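Local coordinates for magnesium and cobalt efflux protein CorC (Pseudomonas aeruginosa, PDB 3LLB) that probably takes part in magnesium and cobalt ion transport, the chain here being its transporter-associated domain, a part distinct from the CBS domains, at residues Gly40-Ala45 with Phe61-Leu66. Residues are numbered along the deposited sequence; the frame is centred on the assembly and turned at random.
Sequences GLVMSA and FRFRVL
Val-42 and Phe-63 meet where helix 38-46 packs on a face of the antiparallel sheet of the transporter-associated domain, against strand 61-68. The contact is apolar: no hydrogen bond joins the two segments, their nearest CA atoms, those of Val-42 and Phe-63, lie 7.7 Å apart, and 141 Å² is buried in all. Val-42 touches with one branch: its CG2 is 3.6 Å from Phe-63 CD1, with Phe-63 CG and CB at 3.9 and 4.0 Å, which sets the methyl against the CB end of the ring, nearest one ortho carbon. A chi1 of 161° puts CG1 anti to the backbone N and CG2 anti to the carbonyl carbon, pointing CG2 away from the helix, toward Phe-63. Leu-41 makes a looser second contact at the far end of the ring, CD2 to Phe-63 CZ at 4.5 Å; both methyls meet the ring obliquely. Leu-78 of the neighbouring strand and Val-38, earlier on the helix, also touch Phe-63, while Phe-30 and Phe-35 pack on Leu-41, placing the contact in the buried core.

Within the helix, Leu-41 O accepts two donors from the same face of its plane: Ala-45 N at 3.2 Å, and Ser-44 OG at 2.8 Å, the hydroxyl tilted 34° from the carbonyl plane.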
loop_
_atom_site.group_PDB
_atom_site.type_symbol
_atom_site.label_atom_id
_atom_site.label_comp_id
_atom_site.label_asym_id
_atom_site.label_seq_id
_atom_site.Cartn_x
_atom_site.Cartn_y
_atom_site.Cartn_z
ATOM N N GLY A 40 6.395 4.042 0.612
ATOM C CA GLY A 40 7.308 4.103 1.770
ATOM C C GLY A 40 6.961 3.190 2.942
ATOM O O GLY A 40 7.836 2.586 3.509
ATOM N N LEU A 41 5.688 3.102 3.309
ATOM C CA LEU A 41 5.232 2.191 4.344
ATOM C C LEU A 41 5.571 0.762 3.933
ATOM O O LEU A 41 6.142 -0.001 4.722
ATOM C CB LEU A 41 3.734 2.346 4.511
ATOM C CG LEU A 41 2.944 1.507 5.518
ATOM C CD1 LEU A 41 3.447 1.699 6.952
ATOM C CD2 LEU A 41 1.489 1.881 5.311
ATOM N N VAL A 42 5.191 0.387 2.709
ATOM C CA VAL A 42 5.408 -0.974 2.208
ATOM C C VAL A 42 6.906 -1.296 2.027
ATOM O O VAL A 42 7.374 -2.370 2.418
ATOM C CB VAL A 42 4.551 -1.212 0.913
ATOM C CG1 VAL A 42 5.037 -2.338 0.113
ATOM C CG2 VAL A 42 3.040 -1.392 1.257
ATOM N N MET A 43 7.671 -0.361 1.453
ATOM C CA MET A 43 9.104 -0.617 1.159
ATOM C C MET A 43 9.846 -0.766 2.453
ATOM O O MET A 43 10.769 -1.573 2.572
ATOM C CB MET A 43 9.751 0.448 0.208
ATOM C CG MET A 43 9.557 0.136 -1.226
ATOM S SD MET A 43 10.235 1.346 -2.374
ATOM C CE MET A 43 11.906 0.852 -2.174
ATOM N N SER A 44 9.439 -0.056 3.483
ATOM C CA SER A 44 10.087 -0.231 4.770
ATOM C C SER A 44 9.806 -1.605 5.362
ATOM O O SER A 44 10.704 -2.228 5.887
ATOM C CB SER A 44 9.600 0.834 5.710
ATOM O OG SER A 44 8.388 0.451 6.350
ATOM N N ALA A 45 8.566 -2.069 5.249
ATOM C CA ALA A 45 8.152 -3.385 5.725
ATOM C C ALA A 45 8.844 -4.534 5.003
ATOM O O ALA A 45 9.271 -5.478 5.630
ATOM C CB ALA A 45 6.669 -3.529 5.636
ATOM N N PHE A 61 -4.500 -4.998 7.294
ATOM C CA PHE A 61 -4.489 -5.165 5.850
ATOM C C PHE A 61 -3.365 -5.994 5.332
ATOM O O PHE A 61 -2.292 -6.023 5.918
ATOM C CB PHE A 61 -4.430 -3.810 5.173
ATOM C CG PHE A 61 -5.611 -2.936 5.461
ATOM C CD1 PHE A 61 -6.765 -3.071 4.747
ATOM C CD2 PHE A 61 -5.568 -2.011 6.487
ATOM C CE1 PHE A 61 -7.861 -2.290 5.031
ATOM C CE2 PHE A 61 -6.688 -1.224 6.770
ATOM C CZ PHE A 61 -7.811 -1.374 6.041
ATOM N N ARG A 62 -3.651 -6.674 4.223
ATOM C CA ARG A 62 -2.679 -7.300 3.372
ATOM C C ARG A 62 -2.400 -6.400 2.137
ATOM O O ARG A 62 -3.324 -5.867 1.481
ATOM C CB ARG A 62 -3.137 -8.710 2.968
ATOM C CG ARG A 62 -2.177 -9.383 1.965
ATOM C CD ARG A 62 -2.531 -10.835 1.508
ATOM N NE ARG A 62 -2.676 -11.760 2.624
ATOM C CZ ARG A 62 -3.834 -12.089 3.207
ATOM N NH1 ARG A 62 -5.002 -11.587 2.769
ATOM N NH2 ARG A 62 -3.837 -12.929 4.244
ATOM N N PHE A 63 -1.104 -6.213 1.848
ATOM C CA PHE A 63 -0.631 -5.437 0.721
ATOM C C PHE A 63 0.138 -6.346 -0.231
ATOM O O PHE A 63 1.193 -6.833 0.117
ATOM C CB PHE A 63 0.334 -4.355 1.198
ATOM C CG PHE A 63 -0.298 -3.256 2.073
ATOM C CD1 PHE A 63 -0.503 -1.998 1.569
ATOM C CD2 PHE A 63 -0.573 -3.469 3.441
ATOM C CE1 PHE A 63 -1.045 -0.983 2.364
ATOM C CE2 PHE A 63 -1.070 -2.461 4.202
ATOM C CZ PHE A 63 -1.303 -1.210 3.646
ATOM N N ARG A 64 -0.402 -6.523 -1.432
ATOM C CA ARG A 64 0.220 -7.355 -2.474
ATOM C C ARG A 64 0.707 -6.437 -3.586
ATOM O O ARG A 64 -0.067 -5.554 -4.083
ATOM C CB ARG A 64 -0.786 -8.369 -2.989
ATOM C CG ARG A 64 -0.349 -9.141 -4.213
ATOM C CD ARG A 64 -1.456 -10.003 -4.760
ATOM N NE ARG A 64 -1.198 -10.251 -6.180
ATOM C CZ ARG A 64 -2.110 -10.241 -7.160
ATOM N NH1 ARG A 64 -3.408 -9.993 -6.916
ATOM N NH2 ARG A 64 -1.722 -10.496 -8.411
ATOM N N VAL A 65 1.975 -6.562 -3.973
ATOM C CA VAL A 65 2.534 -5.749 -5.040
ATOM C C VAL A 65 1.949 -6.154 -6.394
ATOM O O VAL A 65 2.128 -7.289 -6.851
ATOM C CB VAL A 65 4.117 -5.772 -5.064
ATOM C CG1 VAL A 65 4.620 -4.870 -6.151
ATOM C CG2 VAL A 65 4.640 -5.364 -3.702
ATOM N N LEU A 66 1.218 -5.251 -7.027
ATOM C CA LEU A 66 0.730 -5.481 -8.413
ATOM C C LEU A 66 1.656 -4.962 -9.474
ATOM O O LEU A 66 1.748 -5.531 -10.560
ATOM C CB LEU A 66 -0.640 -4.857 -8.582
ATOM C CG LEU A 66 -1.815 -5.385 -7.787
ATOM C CD1 LEU A 66 -2.971 -4.459 -8.030
ATOM C CD2 LEU A 66 -2.131 -6.823 -8.173
#